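Local coordinates for protein Lys-gingipain W83 (Porphyromonas gingivalis, PDB 3M1H) that cleaves proteins after lysine as a secreted cysteine protease and possible virulence factor, the present piece being its K3 cleaved adhesin domain, a calcium-binding beta jelly roll, at residues V5-I14 against L68-P76; W30-F41 against D164-D172. All coordinates share one frame; numbering follows the deposited sequence.

Contact 1 (V5-I14 against L68-P76); sequences VLNEDFENGI and LVTPELSLP. With CA (calcium ion), chain F; NA (sodium ion), chain G.
F10 meets L68 with the far end of its ring, CZ lying 4.2 Å from the L68 methyl CD2; the approach is oblique and the two side chains come from opposite directions. One face of the phenyl ring is covered over its centre by CG of E8, 3.7 Å above the plane, and W18 packs edge-to-face with the same ring. L68 is forked, and its other methyl, CD1, touches CG2 of I14 at 4.1 Å, so one leucine touches the residue that opens the F10-G13 turn and the one just after it.

L6 also uses its two branches separately. With CG turned anti to the backbone N (chi1 -162°), CD2 sits 3.7 Å from the T70 methyl CG2, while CD1 lies 4.0 Å from CD of the P71 ring. The T70 hydroxyl points to other partners, donating to the carbonyl O of P71 and accepting from V155 N. Further along, V5 CG2 meets L75 CD2 at 4.1 Å. V5 and L6 form a classic beta bulge opposite I175, and both direct their side chains toward 68-76.

Polar groups of 5-14 serve the loop itself. E8 OE2 takes F10 N at 2.8 Å, and D9 OD1 accepts from E11 N in an Asx turn that overlaps the type I turn from F10 to G13. D9 O and E11 OE2 bind calcium, whereas N7 O and four waters supply five of the six sodium ligands.

The chemistry is thus divided: branched aliphatic and aromatic groups join the segments by apolar packing, while carboxylates and carbonyls bind metals and fix the turns. Cohesion between 5-14 and 68-76 therefore depends on shape and burial of carbon surface, and the metals probably help order the loop that presents F10.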
loop_
_atom_site.group_PDB
_atom_site.type_symbol
_atom_site.label_atom_id
_atom_site.label_comp_id
_atom_site.label_asym_id
_atom_site.label_seq_id
_atom_site.Cartn_x
_atom_site.Cartn_y
_atom_site.Cartn_z
ATOM N N VAL A 5 -16.373 8.446 4.781
ATOM C CA VAL A 5 -16.829 8.037 3.460
ATOM C C VAL A 5 -16.162 6.746 2.993
ATOM O O VAL A 5 -16.657 6.120 2.064
ATOM C CB VAL A 5 -16.596 9.147 2.402
ATOM C CG1 VAL A 5 -17.353 10.425 2.822
ATOM C CG2 VAL A 5 -15.108 9.413 2.194
ATOM N N LEU A 6 -15.066 6.345 3.648
ATOM C CA LEU A 6 -14.397 5.088 3.337
ATOM C C LEU A 6 -13.782 4.557 4.623
ATOM O O LEU A 6 -13.247 5.308 5.405
ATOM C CB LEU A 6 -13.302 5.286 2.266
ATOM C CG LEU A 6 -12.779 4.069 1.503
ATOM C CD1 LEU A 6 -13.893 3.470 0.648
ATOM C CD2 LEU A 6 -11.549 4.424 0.646
ATOM N N ASN A 7 -13.883 3.253 4.844
ATOM C CA ASN A 7 -13.290 2.613 6.011
ATOM C C ASN A 7 -13.086 1.169 5.620
ATOM O O ASN A 7 -14.019 0.360 5.620
ATOM C CB ASN A 7 -14.156 2.749 7.262
ATOM C CG ASN A 7 -13.465 2.193 8.501
ATOM O OD1 ASN A 7 -12.697 1.239 8.416
ATOM N ND2 ASN A 7 -13.727 2.799 9.651
ATOM N N GLU A 8 -11.855 0.858 5.240
ATOM C CA GLU A 8 -11.529 -0.449 4.706
ATOM C C GLU A 8 -10.475 -1.172 5.545
ATOM O O GLU A 8 -9.313 -0.705 5.697
ATOM C CB GLU A 8 -11.034 -0.324 3.271
ATOM C CG GLU A 8 -10.827 -1.667 2.602
ATOM C CD GLU A 8 -12.045 -2.573 2.780
ATOM O OE1 GLU A 8 -13.156 -2.116 2.451
ATOM O OE2 GLU A 8 -11.860 -3.712 3.241
ATOM N N ASP A 9 -10.868 -2.345 6.038
ATOM C CA ASP A 9 -10.027 -3.168 6.903
ATOM C C ASP A 9 -9.409 -4.355 6.167
ATOM O O ASP A 9 -8.658 -5.111 6.761
ATOM C CB ASP A 9 -10.780 -3.638 8.179
ATOM C CG ASP A 9 -12.035 -4.438 7.878
ATOM O OD1 ASP A 9 -12.174 -4.993 6.762
ATOM O OD2 ASP A 9 -12.882 -4.499 8.825
ATOM N N PHE A 10 -9.784 -4.543 4.917
ATOM C CA PHE A 10 -9.299 -5.629 4.045
ATOM C C PHE A 10 -9.635 -7.040 4.518
ATOM O O PHE A 10 -9.117 -8.005 3.961
ATOM C CB PHE A 10 -7.791 -5.468 3.720
ATOM C CG PHE A 10 -7.503 -4.162 3.034
ATOM C CD1 PHE A 10 -7.727 -4.019 1.675
ATOM C CD2 PHE A 10 -7.042 -3.073 3.741
ATOM C CE1 PHE A 10 -7.517 -2.815 1.004
ATOM C CE2 PHE A 10 -6.843 -1.859 3.083
ATOM C CZ PHE A 10 -7.076 -1.732 1.725
ATOM N N GLU A 11 -10.544 -7.168 5.499
ATOM C CA GLU A 11 -10.805 -8.479 6.051
ATOM C C GLU A 11 -11.557 -9.395 5.075
ATOM O O GLU A 11 -11.495 -10.620 5.227
ATOM C CB GLU A 11 -11.518 -8.360 7.388
ATOM C CG GLU A 11 -10.670 -7.642 8.441
ATOM C CD GLU A 11 -9.325 -8.308 8.711
ATOM O OE1 GLU A 11 -9.256 -9.554 8.869
ATOM O OE2 GLU A 11 -8.288 -7.591 8.801
ATOM N N ASN A 12 -12.204 -8.811 4.072
ATOM C CA ASN A 12 -12.718 -9.575 2.940
ATOM C C ASN A 12 -11.916 -9.474 1.652
ATOM O O ASN A 12 -12.433 -9.673 0.545
ATOM C CB ASN A 12 -14.180 -9.197 2.722
ATOM C CG ASN A 12 -15.010 -9.537 3.933
ATOM O OD1 ASN A 12 -15.071 -10.706 4.327
ATOM N ND2 ASN A 12 -15.577 -8.536 4.569
ATOM N N GLY A 13 -10.621 -9.211 1.797
ATOM C CA GLY A 13 -9.749 -8.994 0.635
ATOM C C GLY A 13 -9.849 -7.572 0.112
ATOM O O GLY A 13 -10.473 -6.715 0.729
ATOM N N ILE A 14 -9.194 -7.348 -1.027
ATOM C CA ILE A 14 -9.352 -6.108 -1.767
ATOM C C ILE A 14 -10.779 -6.110 -2.309
ATOM O O ILE A 14 -11.126 -6.992 -3.100
ATOM C CB ILE A 14 -8.375 -5.973 -2.931
ATOM C CG1 ILE A 14 -6.921 -6.015 -2.449
ATOM C CG2 ILE A 14 -8.657 -4.680 -3.659
ATOM C CD1 ILE A 14 -5.897 -6.035 -3.558
ATOM N N LEU A 68 -2.760 0.737 -5.866
ATOM C CA LEU A 68 -4.024 0.330 -5.221
ATOM C C LEU A 68 -4.875 1.582 -5.124
ATOM O O LEU A 68 -4.493 2.525 -4.447
ATOM C CB LEU A 68 -3.751 -0.268 -3.845
ATOM C CG LEU A 68 -4.997 -0.668 -3.038
ATOM C CD1 LEU A 68 -5.722 -1.840 -3.697
ATOM C CD2 LEU A 68 -4.609 -1.023 -1.586
ATOM N N VAL A 69 -6.017 1.581 -5.820
ATOM C CA VAL A 69 -6.865 2.764 -5.989
ATOM C C VAL A 69 -8.216 2.545 -5.292
ATOM O O VAL A 69 -8.820 1.479 -5.400
ATOM C CB VAL A 69 -7.054 3.107 -7.477
ATOM C CG1 VAL A 69 -7.754 4.486 -7.588
ATOM C CG2 VAL A 69 -5.689 3.108 -8.232
ATOM N N THR A 70 -8.644 3.547 -4.543
ATOM C CA THR A 70 -9.933 3.520 -3.878
ATOM C C THR A 70 -11.072 3.526 -4.887
ATOM O O THR A 70 -10.899 3.883 -6.053
ATOM C CB THR A 70 -10.114 4.771 -2.972
ATOM O OG1 THR A 70 -10.149 5.959 -3.769
ATOM C CG2 THR A 70 -8.997 4.878 -1.941
ATOM N N PRO A 71 -12.284 3.200 -4.420
ATOM C CA PRO A 71 -13.424 3.522 -5.244
ATOM C C PRO A 71 -13.611 5.048 -5.357
ATOM O O PRO A 71 -12.910 5.804 -4.683
ATOM C CB PRO A 71 -14.597 2.933 -4.442
ATOM C CG PRO A 71 -14.029 2.227 -3.270
ATOM C CD PRO A 71 -12.664 2.764 -3.077
ATOM N N GLU A 72 -14.533 5.473 -6.223
ATOM C CA GLU A 72 -14.784 6.881 -6.447
ATOM C C GLU A 72 -15.342 7.503 -5.176
ATOM O O GLU A 72 -16.239 6.934 -4.545
ATOM C CB GLU A 72 -15.741 7.077 -7.621
ATOM C CG GLU A 72 -15.902 8.543 -8.003
ATOM C CD GLU A 72 -16.955 8.790 -9.065
ATOM O OE1 GLU A 72 -17.330 9.960 -9.241
ATOM O OE2 GLU A 72 -17.389 7.840 -9.729
ATOM N N LEU A 73 -14.788 8.662 -4.816
ATOM C CA LEU A 73 -15.062 9.379 -3.582
ATOM C C LEU A 73 -15.827 10.664 -3.923
ATOM O O LEU A 73 -15.671 11.213 -5.028
ATOM C CB LEU A 73 -13.754 9.722 -2.887
ATOM C CG LEU A 73 -12.771 8.589 -2.547
ATOM C CD1 LEU A 73 -11.401 9.130 -2.125
ATOM C CD2 LEU A 73 -13.338 7.671 -1.483
ATOM N N SER A 74 -16.644 11.141 -2.978
ATOM C CA SER A 74 -17.230 12.470 -3.087
ATOM C C SER A 74 -16.698 13.308 -1.933
ATOM O O SER A 74 -17.075 13.097 -0.775
ATOM C CB SER A 74 -18.761 12.399 -3.054
ATOM O OG SER A 74 -19.287 13.727 -3.141
ATOM N N LEU A 75 -15.797 14.233 -2.244
ATOM C CA LEU A 75 -15.179 15.101 -1.268
ATOM C C LEU A 75 -15.246 16.564 -1.743
ATOM O O LEU A 75 -14.203 17.213 -1.987
ATOM C CB LEU A 75 -13.735 14.674 -1.013
ATOM C CG LEU A 75 -13.584 13.248 -0.461
ATOM C CD1 LEU A 75 -12.137 12.767 -0.508
ATOM C CD2 LEU A 75 -14.158 13.162 0.967
ATOM N N PRO A 76 -16.464 17.081 -1.867
ATOM C CA PRO A 76 -16.646 18.413 -2.450
ATOM C C PRO A 76 -15.961 19.534 -1.679
ATOM O O PRO A 76 -15.581 20.552 -2.287
ATOM C CB PRO A 76 -18.161 18.579 -2.479
ATOM C CG PRO A 76 -18.678 17.683 -1.481
ATOM C CD PRO A 76 -17.753 16.491 -1.479
HETATM CA CA CA F . -7.044 -5.638 8.448
HETATM NA NA NA G . -15.373 -1.437 6.358
HETATM O O HOH W 1 -13.494 -1.266 8.043
HETATM O O HOH W 2 -15.267 -3.293 7.937
HETATM O O HOH W 3 -13.954 -2.759 5.466
HETATM O O HOH W 4 -8.147 -4.265 10.042
HETATM O O HOH W 5 -16.254 -0.131 8.204
#

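Contact 2 (W30-F41 against D164-D172); sequences WTTTPPPGGSSF and DFFWINLDD. With CA (calcium ion), chain F.
W167 lays one face of its indole under two residues of the 30-41 loop, F41 and P34. F41, with CG anti to its carbonyl carbon (chi1 -59°), turns its edge onto the five-membered ring in a T-shaped pair, centroids 4.8 Å apart and planes at 72°; CE2 leads, 3.5 Å from W167 CG. Over the six-membered ring P34 makes a CH-pi contact, its CB 3.7 Å from the centroid. Proline suits this position because its rigid ring serves two aromatics: CG of P34 also lies over a face of F41.

T31 adds an oblique contact, its methyl CG2 3.8 Å from CZ3 of W167, while its OG1, anti to the backbone N (chi1 -179°), accepts from T33 N in an ST turn. Water 6 bridges W167 NE1 and P35 O, satisfying the indole nitrogen. On the F166 side, W167 CD1 stands 3.4 Å above the centre of the phenyl ring.

N169 brings OD1 to the edge of F41, 3.5 Å from CD2; its amide is held by S51 and Q88. W30 packs separately, its CH2 3.8 Å from I168 CG2 and its CZ3 beside L170 CB, while its NE1 is bonded to N66.

Strand 167-177, on which these residues stand, lies between strands 50-53 and 79-87 in an antiparallel sheet of the jelly roll. I168 and L170 touch V85 and F83 of strand 79-87; W167 packs on S51 and A53 of strand 50-53 and on I56 of strand 55-56, and T31 ties the loop to S51 through the backbone.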
loop_
_atom_site.group_PDB
_atom_site.type_symbol
_atom_site.label_atom_id
_atom_site.label_comp_id
_atom_site.label_asym_id
_atom_site.label_seq_id
_atom_site.Cartn_x
_atom_site.Cartn_y
_atom_site.Cartn_z
ATOM N N TRP A 30 -0.539 -5.334 -5.703
ATOM C CA TRP A 30 -1.006 -5.308 -4.333
ATOM C C TRP A 30 -1.950 -6.497 -4.206
ATOM O O TRP A 30 -2.779 -6.765 -5.083
ATOM C CB TRP A 30 -1.764 -4.032 -4.044
ATOM C CG TRP A 30 -0.934 -2.799 -3.870
ATOM C CD1 TRP A 30 -0.626 -1.899 -4.820
ATOM C CD2 TRP A 30 -0.336 -2.322 -2.646
ATOM N NE1 TRP A 30 0.143 -0.874 -4.294
ATOM C CE2 TRP A 30 0.325 -1.110 -2.955
ATOM C CE3 TRP A 30 -0.303 -2.803 -1.331
ATOM C CZ2 TRP A 30 0.995 -0.378 -1.994
ATOM C CZ3 TRP A 30 0.374 -2.075 -0.373
ATOM C CH2 TRP A 30 1.028 -0.886 -0.716
ATOM N N THR A 31 -1.827 -7.205 -3.093
ATOM C CA THR A 31 -2.563 -8.434 -2.876
ATOM C C THR A 31 -2.734 -8.776 -1.390
ATOM O O THR A 31 -1.922 -8.427 -0.551
ATOM C CB THR A 31 -1.881 -9.616 -3.598
ATOM O OG1 THR A 31 -2.632 -10.811 -3.386
ATOM C CG2 THR A 31 -0.439 -9.824 -3.085
ATOM N N THR A 32 -3.814 -9.477 -1.067
ATOM C CA THR A 32 -3.978 -10.053 0.265
ATOM C C THR A 32 -3.585 -11.533 0.299
ATOM O O THR A 32 -3.759 -12.209 1.338
ATOM C CB THR A 32 -5.423 -9.902 0.803
ATOM O OG1 THR A 32 -6.348 -10.581 -0.053
ATOM C CG2 THR A 32 -5.786 -8.426 0.964
ATOM N N THR A 33 -3.070 -12.055 -0.803
ATOM C CA THR A 33 -2.616 -13.469 -0.828
ATOM C C THR A 33 -1.180 -13.491 -1.353
ATOM O O THR A 33 -0.909 -14.020 -2.440
ATOM C CB THR A 33 -3.516 -14.354 -1.732
ATOM O OG1 THR A 33 -3.594 -13.790 -3.052
ATOM C CG2 THR A 33 -4.939 -14.460 -1.141
ATOM N N PRO A 34 -0.225 -12.870 -0.623
ATOM C CA PRO A 34 1.156 -12.801 -1.103
ATOM C C PRO A 34 1.766 -14.179 -1.357
ATOM O O PRO A 34 1.741 -15.052 -0.455
ATOM C CB PRO A 34 1.909 -12.121 0.055
ATOM C CG PRO A 34 1.025 -12.309 1.230
ATOM C CD PRO A 34 -0.370 -12.222 0.697
ATOM N N PRO A 35 2.310 -14.392 -2.555
ATOM C CA PRO A 35 3.048 -15.654 -2.756
ATOM C C PRO A 35 4.371 -15.706 -1.990
ATOM O O PRO A 35 4.957 -14.646 -1.718
ATOM C CB PRO A 35 3.326 -15.665 -4.262
ATOM C CG PRO A 35 3.313 -14.265 -4.651
ATOM C CD PRO A 35 2.296 -13.588 -3.786
ATOM N N PRO A 36 4.864 -16.921 -1.701
ATOM C CA PRO A 36 4.277 -18.226 -2.075
ATOM C C PRO A 36 3.301 -18.831 -1.075
ATOM O O PRO A 36 2.618 -19.838 -1.355
ATOM C CB PRO A 36 5.502 -19.121 -2.197
ATOM C CG PRO A 36 6.460 -18.565 -1.242
ATOM C CD PRO A 36 6.212 -17.075 -1.150
ATOM N N GLY A 37 3.194 -18.209 0.089
ATOM C CA GLY A 37 2.221 -18.658 1.085
ATOM C C GLY A 37 0.771 -18.602 0.669
ATOM O O GLY A 37 -0.017 -19.475 1.013
ATOM N N GLY A 38 0.409 -17.543 -0.055
ATOM C CA GLY A 38 -0.955 -17.356 -0.538
ATOM C C GLY A 38 -1.966 -16.968 0.519
ATOM O O GLY A 38 -3.164 -17.008 0.266
ATOM N N SER A 39 -1.499 -16.594 1.704
ATOM C CA SER A 39 -2.337 -16.111 2.794
ATOM C C SER A 39 -1.748 -14.784 3.257
ATOM O O SER A 39 -0.542 -14.564 3.186
ATOM C CB SER A 39 -2.388 -17.090 3.965
ATOM O OG SER A 39 -1.113 -17.203 4.590
ATOM N N SER A 40 -2.622 -13.896 3.708
ATOM C CA SER A 40 -2.207 -12.587 4.183
ATOM C C SER A 40 -1.153 -12.658 5.277
ATOM O O SER A 40 -1.147 -13.541 6.146
ATOM C CB SER A 40 -3.414 -11.850 4.725
ATOM O OG SER A 40 -3.071 -10.528 5.103
ATOM N N PHE A 41 -0.230 -11.712 5.227
ATOM C CA PHE A 41 0.621 -11.419 6.366
ATOM C C PHE A 41 -0.266 -10.891 7.505
ATOM O O PHE A 41 -1.399 -10.472 7.294
ATOM C CB PHE A 41 1.677 -10.379 5.984
ATOM C CG PHE A 41 2.580 -10.784 4.846
ATOM C CD1 PHE A 41 3.220 -12.007 4.855
ATOM C CD2 PHE A 41 2.806 -9.931 3.767
ATOM C CE1 PHE A 41 4.035 -12.392 3.800
ATOM C CE2 PHE A 41 3.621 -10.291 2.746
ATOM C CZ PHE A 41 4.241 -11.529 2.761
ATOM N N ASP A 164 14.329 -5.268 -4.044
ATOM C CA ASP A 164 15.187 -6.127 -3.247
ATOM C C ASP A 164 15.160 -5.868 -1.754
ATOM O O ASP A 164 16.187 -5.955 -1.080
ATOM C CB ASP A 164 16.622 -6.025 -3.788
ATOM C CG ASP A 164 17.460 -7.251 -3.494
ATOM O OD1 ASP A 164 16.949 -8.333 -3.116
ATOM O OD2 ASP A 164 18.686 -7.095 -3.686
ATOM N N PHE A 165 13.966 -5.592 -1.212
ATOM C CA PHE A 165 13.756 -5.598 0.248
ATOM C C PHE A 165 12.817 -6.758 0.580
ATOM O O PHE A 165 13.264 -7.935 0.591
ATOM C CB PHE A 165 13.382 -4.198 0.774
ATOM C CG PHE A 165 14.530 -3.223 0.610
ATOM C CD1 PHE A 165 15.559 -3.217 1.528
ATOM C CD2 PHE A 165 14.603 -2.387 -0.501
ATOM C CE1 PHE A 165 16.658 -2.346 1.366
ATOM C CE2 PHE A 165 15.700 -1.518 -0.677
ATOM C CZ PHE A 165 16.726 -1.505 0.269
ATOM N N PHE A 166 11.526 -6.510 0.845
ATOM C CA PHE A 166 10.614 -7.628 0.965
ATOM C C PHE A 166 9.186 -7.237 0.541
ATOM O O PHE A 166 8.931 -7.198 -0.628
ATOM C CB PHE A 166 10.711 -8.288 2.349
ATOM C CG PHE A 166 10.041 -9.622 2.439
ATOM C CD1 PHE A 166 10.343 -10.614 1.528
ATOM C CD2 PHE A 166 9.097 -9.908 3.428
ATOM C CE1 PHE A 166 9.750 -11.845 1.603
ATOM C CE2 PHE A 166 8.498 -11.155 3.514
ATOM C CZ PHE A 166 8.831 -12.136 2.584
ATOM N N TRP A 167 8.276 -6.946 1.471
ATOM C CA TRP A 167 6.932 -6.455 1.121
ATOM C C TRP A 167 6.599 -5.247 1.981
ATOM O O TRP A 167 7.131 -5.128 3.103
ATOM C CB TRP A 167 5.856 -7.513 1.364
ATOM C CG TRP A 167 5.926 -8.775 0.557
ATOM C CD1 TRP A 167 6.807 -9.806 0.666
ATOM C CD2 TRP A 167 5.000 -9.143 -0.453
ATOM N NE1 TRP A 167 6.487 -10.823 -0.228
ATOM C CE2 TRP A 167 5.389 -10.409 -0.949
ATOM C CE3 TRP A 167 3.887 -8.500 -1.020
ATOM C CZ2 TRP A 167 4.679 -11.050 -1.954
ATOM C CZ3 TRP A 167 3.181 -9.145 -2.015
ATOM C CH2 TRP A 167 3.598 -10.402 -2.480
ATOM N N ILE A 168 5.774 -4.356 1.421
ATOM C CA ILE A 168 5.104 -3.268 2.139
ATOM C C ILE A 168 3.649 -3.699 2.403
ATOM O O ILE A 168 3.009 -4.305 1.536
ATOM C CB ILE A 168 5.224 -1.931 1.422
ATOM C CG1 ILE A 168 4.597 -0.822 2.281
ATOM C CG2 ILE A 168 4.612 -1.935 0.035
ATOM C CD1 ILE A 168 5.019 0.588 1.781
ATOM N N ASN A 169 3.157 -3.380 3.594
ATOM C CA ASN A 169 1.788 -3.691 4.005
ATOM C C ASN A 169 0.997 -2.428 4.318
ATOM O O ASN A 169 1.538 -1.466 4.868
ATOM C CB ASN A 169 1.785 -4.522 5.264
ATOM C CG ASN A 169 2.486 -5.835 5.146
ATOM O OD1 ASN A 169 2.406 -6.501 4.135
ATOM N ND2 ASN A 169 3.135 -6.247 6.219
ATOM N N LEU A 170 -0.300 -2.455 3.989
ATOM C CA LEU A 170 -1.228 -1.376 4.243
ATOM C C LEU A 170 -2.470 -1.962 4.928
ATOM O O LEU A 170 -2.877 -3.086 4.593
ATOM C CB LEU A 170 -1.593 -0.754 2.899
ATOM C CG LEU A 170 -2.695 0.288 2.822
ATOM C CD1 LEU A 170 -2.306 1.584 3.533
ATOM C CD2 LEU A 170 -3.069 0.539 1.345
ATOM N N ASP A 171 -3.056 -1.210 5.847
ATOM C CA ASP A 171 -4.309 -1.667 6.497
ATOM C C ASP A 171 -5.064 -0.452 7.014
ATOM O O ASP A 171 -4.535 0.658 7.145
ATOM C CB ASP A 171 -3.972 -2.674 7.597
ATOM C CG ASP A 171 -5.141 -3.662 7.948
ATOM O OD1 ASP A 171 -6.214 -3.536 7.366
ATOM O OD2 ASP A 171 -4.879 -4.581 8.782
ATOM N N ASP A 172 -6.347 -0.674 7.322
ATOM C CA ASP A 172 -7.163 0.295 8.057
ATOM C C ASP A 172 -7.144 1.698 7.403
ATOM O O ASP A 172 -6.775 2.701 8.016
ATOM C CB ASP A 172 -6.763 0.300 9.528
ATOM C CG ASP A 172 -7.185 -0.963 10.265
ATOM O OD1 ASP A 172 -8.192 -1.588 9.854
ATOM O OD2 ASP A 172 -6.555 -1.300 11.277
HETATM CA CA CA F . -7.044 -5.638 8.448
HETATM O O HOH W 6 7.278 -13.785 -0.501
HETATM O O HOH W 4 -8.147 -4.265 10.042
#

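The centres of contacts 1 and 2 lie about 18 Å apart, yet they share a calcium site. D9 O and E11 OE2 from contact 1 and both carboxylate oxygens of D171 from contact 2 bind the ion, with S46 OG, I48 O and water 4 completing it; D9 O and D171 OD1 come within 3.0 Å of each other there. Water 4 also donates to D172. Strands 4-8 and 167-177 are antiparallel neighbours in one sheet. A second junction is at W30: its CD1 is 3.5 Å from L68 N, and its O is 3.5 Å from I14 CD1. W30 also packs near N66, a ligand of a second calcium.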